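Local coordinates for protein 2-aminomuconate 6-semialdehyde dehydrogenase (Burkholderia cenocepacia, PDB 4U3W) that probably oxidises 2-aminomuconate 6-semialdehyde to 2-aminomuconate with a nicotinamide coenzyme, as a tetrameric member of the aldehyde dehydrogenase family, at residues A70-K73 against A74-D78; G483-G487 against R488-D492. All coordinates share one frame; numbering follows the deposited sequence.

Interaction 1: A70-K73 against A74-D78; sequences AAQK and AGWRD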
ATOM      1  N   ALA A  70       0.301 -31.851 -14.027  1.00 40.46           N
ATOM      2  CA  ALA A  70       0.667 -32.859 -13.030  1.00 41.97           C
ATOM      3  C   ALA A  70       1.679 -32.288 -12.010  1.00 40.17           C
ATOM      4  O   ALA A  70       1.604 -32.581 -10.823  1.00 38.29           O
ATOM      5  CB  ALA A  70       1.222 -34.115 -13.716  1.00 40.76           C
ATOM      6  N   ALA A  71       2.613 -31.463 -12.479  1.00 37.54           N
ATOM      7  CA  ALA A  71       3.633 -30.863 -11.604  1.00 37.57           C
ATOM      8  C   ALA A  71       3.034 -29.880 -10.584  1.00 40.53           C
ATOM      9  O   ALA A  71       3.521 -29.748  -9.441  1.00 38.82           O
ATOM     10  CB  ALA A  71       4.735 -30.171 -12.486  1.00 34.09           C
ATOM     11  N   GLN A  72       1.977 -29.175 -10.976  1.00 42.81           N
ATOM     12  CA  GLN A  72       1.220 -28.392 -10.002  1.00 44.92           C
ATOM     13  C   GLN A  72       0.788 -29.252  -8.782  1.00 51.53           C
ATOM     14  O   GLN A  72       1.111 -28.954  -7.618  1.00 50.89           O
ATOM     15  CB  GLN A  72      -0.034 -27.802 -10.663  1.00 46.18           C
ATOM     16  CG  GLN A  72       0.210 -26.540 -11.447  1.00 42.98           C
ATOM     17  CD  GLN A  72       0.526 -25.325 -10.530  1.00 39.43           C
ATOM     18  OE1 GLN A  72      -0.358 -24.763  -9.922  1.00 41.91           O
ATOM     19  NE2 GLN A  72       1.803 -24.918 -10.478  1.00 34.60           N
ATOM     20  N   LYS A  73       0.087 -30.342  -9.064  1.00 50.43           N
ATOM     21  CA  LYS A  73      -0.451 -31.176  -8.004  1.00 53.09           C
ATOM     22  C   LYS A  73       0.648 -31.985  -7.305  1.00 52.62           C
ATOM     23  O   LYS A  73       0.486 -32.381  -6.164  1.00 56.04           O
ATOM     24  CB  LYS A  73      -1.538 -32.111  -8.571  1.00 54.90           C
ATOM     25  CG  LYS A  73      -2.567 -31.357  -9.406  1.00 57.90           C
ATOM     26  CD  LYS A  73      -3.606 -32.269 -10.026  1.00 64.67           C
ATOM     27  CE  LYS A  73      -3.894 -31.837 -11.479  1.00 67.69           C
ATOM     28  NZ  LYS A  73      -4.672 -32.841 -12.269  1.00 71.09           N
ATOM     29  N   ALA A  74       1.763 -32.249  -7.979  1.00 49.78           N
ATOM     30  CA  ALA A  74       2.819 -33.016  -7.333  1.00 49.91           C
ATOM     31  C   ALA A  74       3.564 -32.172  -6.298  1.00 52.61           C
ATOM     32  O   ALA A  74       4.475 -32.673  -5.630  1.00 55.36           O
ATOM     33  CB  ALA A  74       3.794 -33.566  -8.339  1.00 45.97           C
ATOM     34  N   GLY A  75       3.199 -30.901  -6.164  1.00 49.45           N
ATOM     35  CA  GLY A  75       3.693 -30.147  -5.034  1.00 49.82           C
ATOM     36  C   GLY A  75       4.276 -28.776  -5.330  1.00 45.21           C
ATOM     37  O   GLY A  75       4.528 -28.015  -4.411  1.00 45.74           O
ATOM     38  N   TRP A  76       4.498 -28.457  -6.593  1.00 43.39           N
ATOM     39  CA  TRP A  76       5.036 -27.131  -6.931  1.00 43.35           C
ATOM     40  C   TRP A  76       4.053 -26.062  -6.501  1.00 48.06           C
ATOM     41  O   TRP A  76       4.442 -24.938  -6.110  1.00 46.37           O
ATOM     42  CB  TRP A  76       5.314 -27.000  -8.424  1.00 39.92           C
ATOM     43  CG  TRP A  76       5.910 -25.621  -8.781  1.00 38.02           C
ATOM     44  CD1 TRP A  76       5.277 -24.600  -9.417  1.00 37.68           C
ATOM     45  CD2 TRP A  76       7.232 -25.140  -8.465  1.00 36.79           C
ATOM     46  NE1 TRP A  76       6.133 -23.509  -9.558  1.00 36.47           N
ATOM     47  CE2 TRP A  76       7.345 -23.828  -9.004  1.00 36.07           C
ATOM     48  CE3 TRP A  76       8.350 -25.710  -7.835  1.00 36.87           C
ATOM     49  CZ2 TRP A  76       8.527 -23.064  -8.909  1.00 34.19           C
ATOM     50  CZ3 TRP A  76       9.538 -24.947  -7.748  1.00 37.37           C
ATOM     51  CH2 TRP A  76       9.608 -23.639  -8.287  1.00 34.60           C
ATOM     52  N   ARG A  77       2.768 -26.420  -6.581  1.00 50.18           N
ATOM     53  CA  ARG A  77       1.689 -25.527  -6.158  1.00 53.05           C
ATOM     54  C   ARG A  77       1.804 -25.153  -4.659  1.00 50.75           C
ATOM     55  O   ARG A  77       1.432 -24.046  -4.251  1.00 48.84           O
ATOM     56  CB  ARG A  77       0.336 -26.187  -6.449  1.00 59.60           C
ATOM     57  CG  ARG A  77      -0.887 -25.386  -6.070  1.00 66.01           C
ATOM     58  CD  ARG A  77      -2.123 -26.255  -6.196  1.00 72.97           C
ATOM     59  NE  ARG A  77      -2.051 -27.444  -5.339  1.00 80.21           N
ATOM     60  CZ  ARG A  77      -2.813 -28.534  -5.475  1.00 84.56           C
ATOM     61  NH1 ARG A  77      -3.720 -28.605  -6.440  1.00 85.33           N
ATOM     62  NH2 ARG A  77      -2.670 -29.560  -4.642  1.00 86.87           N
ATOM     63  N   ASP A  78       2.343 -26.060  -3.848  1.00 48.36           N
ATOM     64  CA  ASP A  78       2.413 -25.812  -2.432  1.00 51.60           C
ATOM     65  C   ASP A  78       3.782 -25.258  -1.927  1.00 49.83           C
ATOM     66  O   ASP A  78       3.993 -25.121  -0.708  1.00 50.67           O
ATOM     67  CB  ASP A  78       2.072 -27.093  -1.687  1.00 57.55           C
ATOM     68  CG  ASP A  78       0.668 -27.621  -2.027  1.00 61.57           C
ATOM     69  OD1 ASP A  78      -0.305 -26.821  -2.099  1.00 61.47           O
ATOM     70  OD2 ASP A  78       0.560 -28.850  -2.222  1.00 64.52           O
TER
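Gln72 and Trp76 meet on the packed side of this turn: the amide NE2 lies in the plane of the indole, at its edge, 3.6 Å from Trp76 CD1. Amide and ring are turned 66° apart; NE2 donates to Gly190 O and meets the ring edge in van der Waals contact. A chi1 of -179° sets the Trp76 indole opposite the backbone N, where it packs on Cys192, Val221, Leu217 and Trp87. Ala71 is buried on the same side.

The backbone here forms a Schellman motif at the C-terminal end of helix 58-76. Trp76 N reaches back to Ala71 O at 3.3 Å, Gly75 N binds Gln72 O at 3.2 Å, and Gly75 takes the positive phi (132°). Arg77 N also donates to Gln72 O (3.2 Å), on a lone pair, whereas Gly75 N comes from above the carbonyl plane. The bonds from Trp76 N and Arg77 N each span five residues, a pi-type widening.

On the solvent side the backbone stays tight, with Ala74 N 2.9 Å from Ala70 O, but the side chains are loose. Ala70, Lys73 and Ala74 are exposed, and Lys73 CG comes no nearer than 4.2 Å to Arg77 NH1, whose side chain also packs on Glu456 of the second subunit.

Interaction 2: G483-G487 against R488-D492; sequences GREGG and RHSLD. With MG (magnesium ion), chain E.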
ATOM      1  N   GLY A 483      -3.423  -5.220 -19.990  1.00 43.42           N
ATOM      2  CA  GLY A 483      -2.810  -5.438 -18.680  1.00 42.60           C
ATOM      3  C   GLY A 483      -1.479  -4.724 -18.466  1.00 48.68           C
ATOM      4  O   GLY A 483      -0.945  -4.064 -19.370  1.00 42.22           O
ATOM      5  N   ARG A 484      -0.955  -4.872 -17.248  1.00 41.43           N
ATOM      6  CA  ARG A 484       0.344  -4.361 -16.871  1.00 44.14           C
ATOM      7  C   ARG A 484       1.130  -5.498 -16.221  1.00 44.92           C
ATOM      8  O   ARG A 484       0.544  -6.366 -15.550  1.00 40.00           O
ATOM      9  CB  ARG A 484       0.200  -3.160 -15.887  1.00 41.03           C
ATOM     10  CG  ARG A 484      -0.398  -1.873 -16.546  1.00 41.81           C
ATOM     11  CD  ARG A 484       0.553  -1.259 -17.598  1.00 41.73           C
ATOM     12  NE  ARG A 484       0.046   0.004 -18.168  1.00 42.46           N
ATOM     13  CZ  ARG A 484      -0.814   0.085 -19.186  1.00 43.18           C
ATOM     14  NH1 ARG A 484      -1.285  -1.036 -19.774  1.00 43.28           N
ATOM     15  NH2 ARG A 484      -1.210   1.283 -19.628  1.00 43.87           N
ATOM     16  N   GLU A 485       2.447  -5.490 -16.416  1.00 39.67           N
ATOM     17  CA  GLU A 485       3.334  -6.372 -15.662  1.00 39.02           C
ATOM     18  C   GLU A 485       4.377  -5.479 -14.985  1.00 39.49           C
ATOM     19  O   GLU A 485       4.530  -4.309 -15.360  1.00 41.75           O
ATOM     20  CB  GLU A 485       3.974  -7.424 -16.579  1.00 41.87           C
ATOM     21  CG  GLU A 485       2.906  -8.316 -17.261  1.00 42.70           C
ATOM     22  CD  GLU A 485       3.444  -9.663 -17.758  1.00 43.50           C
ATOM     23  OE1 GLU A 485       4.480 -10.132 -17.240  1.00 40.10           O
ATOM     24  OE2 GLU A 485       2.830 -10.240 -18.702  1.00 45.17           O
ATOM     25  N   GLY A 486       5.115  -6.041 -14.035  1.00 38.22           N
ATOM     26  CA  GLY A 486       6.034  -5.270 -13.186  1.00 37.98           C
ATOM     27  C   GLY A 486       5.511  -5.144 -11.766  1.00 38.00           C
ATOM     28  O   GLY A 486       4.326  -4.901 -11.545  1.00 38.36           O
ATOM     29  N   GLY A 487       6.380  -5.366 -10.774  1.00 40.46           N
ATOM     30  CA  GLY A 487       5.954  -5.212  -9.393  1.00 37.69           C
ATOM     31  C   GLY A 487       4.690  -5.982  -9.027  1.00 38.99           C
ATOM     32  O   GLY A 487       4.493  -7.118  -9.503  1.00 38.50           O
ATOM     33  N   ARG A 488       3.813  -5.351  -8.233  1.00 38.07           N
ATOM     34  CA  ARG A 488       2.546  -5.973  -7.813  1.00 41.27           C
ATOM     35  C   ARG A 488       1.642  -6.384  -9.006  1.00 38.37           C
ATOM     36  O   ARG A 488       0.791  -7.269  -8.851  1.00 38.28           O
ATOM     37  CB  ARG A 488       1.715  -5.041  -6.914  1.00 38.56           C
ATOM     38  CG  ARG A 488       1.173  -3.780  -7.685  1.00 66.62           C
ATOM     39  CD  ARG A 488       0.238  -2.882  -6.850  1.00 68.51           C
ATOM     40  NE  ARG A 488      -0.133  -1.651  -7.564  1.00 69.85           N
ATOM     41  CZ  ARG A 488      -1.310  -1.434  -8.161  1.00 68.78           C
ATOM     42  NH1 ARG A 488      -2.251  -2.363  -8.121  1.00 67.00           N
ATOM     43  NH2 ARG A 488      -1.554  -0.283  -8.797  1.00 68.10           N
ATOM     44  N   HIS A 489       1.806  -5.719 -10.156  1.00 38.69           N
ATOM     45  CA  HIS A 489       1.022  -6.058 -11.352  1.00 39.01           C
ATOM     46  C   HIS A 489       1.349  -7.498 -11.856  1.00 39.72           C
ATOM     47  O   HIS A 489       0.441  -8.255 -12.307  1.00 38.79           O
ATOM     48  CB  HIS A 489       1.251  -4.988 -12.435  1.00 39.44           C
ATOM     49  CG  HIS A 489       0.853  -3.612 -11.983  1.00 39.92           C
ATOM     50  ND1 HIS A 489      -0.463  -3.192 -11.941  1.00 40.55           N
ATOM     51  CD2 HIS A 489       1.587  -2.599 -11.449  1.00 42.47           C
ATOM     52  CE1 HIS A 489      -0.516  -1.957 -11.457  1.00 43.07           C
ATOM     53  NE2 HIS A 489       0.713  -1.571 -11.156  1.00 40.55           N
ATOM     54  N   SER A 490       2.628  -7.876 -11.760  1.00 38.16           N
ATOM     55  CA  SER A 490       3.043  -9.248 -12.081  1.00 37.84           C
ATOM     56  C   SER A 490       2.590 -10.212 -10.965  1.00 37.51           C
ATOM     57  O   SER A 490       2.062 -11.303 -11.233  1.00 38.39           O
ATOM     58  CB  SER A 490       4.555  -9.312 -12.317  1.00 37.53           C
ATOM     59  OG  SER A 490       4.907  -8.666 -13.543  1.00 37.78           O
ATOM     60  N   LEU A 491       2.755  -9.792  -9.719  1.00 37.32           N
ATOM     61  CA  LEU A 491       2.293 -10.582  -8.593  1.00 40.57           C
ATOM     62  C   LEU A 491       0.787 -10.950  -8.760  1.00 40.14           C
ATOM     63  O   LEU A 491       0.390 -12.105  -8.525  1.00 39.29           O
ATOM     64  CB  LEU A 491       2.474  -9.798  -7.291  1.00 36.96           C
ATOM     65  CG  LEU A 491       3.928  -9.513  -6.835  1.00 42.52           C
ATOM     66  CD1 LEU A 491       3.980  -8.983  -5.370  1.00 50.39           C
ATOM     67  CD2 LEU A 491       4.955 -10.637  -7.081  1.00 40.55           C
ATOM     68  N   ASP A 492      -0.030  -9.960  -9.137  1.00 37.72           N
ATOM     69  CA  ASP A 492      -1.465 -10.163  -9.277  1.00 38.01           C
ATOM     70  C   ASP A 492      -1.792 -10.916 -10.567  1.00 38.22           C
ATOM     71  O   ASP A 492      -2.666 -11.791 -10.541  1.00 38.17           O
ATOM     72  CB  ASP A 492      -2.243  -8.838  -9.261  1.00 38.63           C
ATOM     73  CG  ASP A 492      -2.295  -8.213  -7.881  1.00 44.90           C
ATOM     74  OD1 ASP A 492      -2.020  -8.924  -6.875  1.00 40.37           O
ATOM     75  OD2 ASP A 492      -2.625  -7.018  -7.823  1.00 45.98           O
TER
HETATM   76 MG    MG E 503      -4.733 -12.750 -10.960  1.00 33.22          MG
HETATM   77  O   HOH W   1       6.393  -9.414 -15.634  1.00 41.67           O
HETATM   78  O   HOH W   2      -4.689 -12.916 -13.225  1.00 33.37           O
HETATM   79  O   HOH W   3      -7.014 -13.335 -10.020  1.00 35.51           O
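Ser490 OG is gripped from two directions. Gly486 N donates to it at 2.7 Å in an almost straight bond (176°), and a water equally close to OG donates to Glu485 OE1. The hydroxyl gets there because OG stands beside the backbone N of Ser490 (chi1 -71°), which points it back to the chain just before the helix and within 3.4 Å of Glu485 CB.

Glu485 is buried, and its carboxylate is well supplied with partners: OE1 also bonds Tyr494 OH, while OE2 takes Ser270 and Thr247.

The backbone between is the opening turn of helix 487-493, entered through two glycines with positive phi. This glycine-rich turn and its helix lie between strand 481-482 and strand 495-503 of the aldehyde dehydrogenase fold, at a subunit interface of the tetramer. Gly487 O accepts a sound bond from Leu491 N at 3.2 Å, whereas Gly486 O receives only weak ones from His489 N and Ser490 N. That same Gly486 O lies at the edge of the His489 imidazole, in its plane, 3.6 Å from His489 CD2. Arg484 CB approaches the ring obliquely, 4.0 Å from His489 CG.

The flank of the turn faces the second subunit. Arg488 NH1 forms a salt bridge with Asp492 of that chain, and Asp492 here returns the bond to Arg488 there; Arg484 NH2 reaches Glu496 and Leu497 of the same neighbour. Near the C-terminal end of the helix, Asp492 O binds a magnesium ion at 2.3 Å, together with two waters and Ser495 O, just where the chain passes into strand 495-503.

How the interactions relate
From the N terminus, interaction 1 comes first, in the last turns of helix 58-76, and interaction 2 follows some four hundred residues later, before the final strand 495-503. Each closes a tight local turn of the backbone, so they run in series and neither nests nor crosses. Their centres lie 23 Å apart and their nearest atoms about 13 Å, without touching. What joins them is the region around helix 175-188: residues 70-78 pack on Gly190 and Cys192 just beyond it, while residues 483-492 rest on Trp181, Lys182, Pro185 and Met189. Strand 192-196, after that helix, and strand 495-503, after interaction 2, both pair with strand 153-169, so both turns border one sheet system.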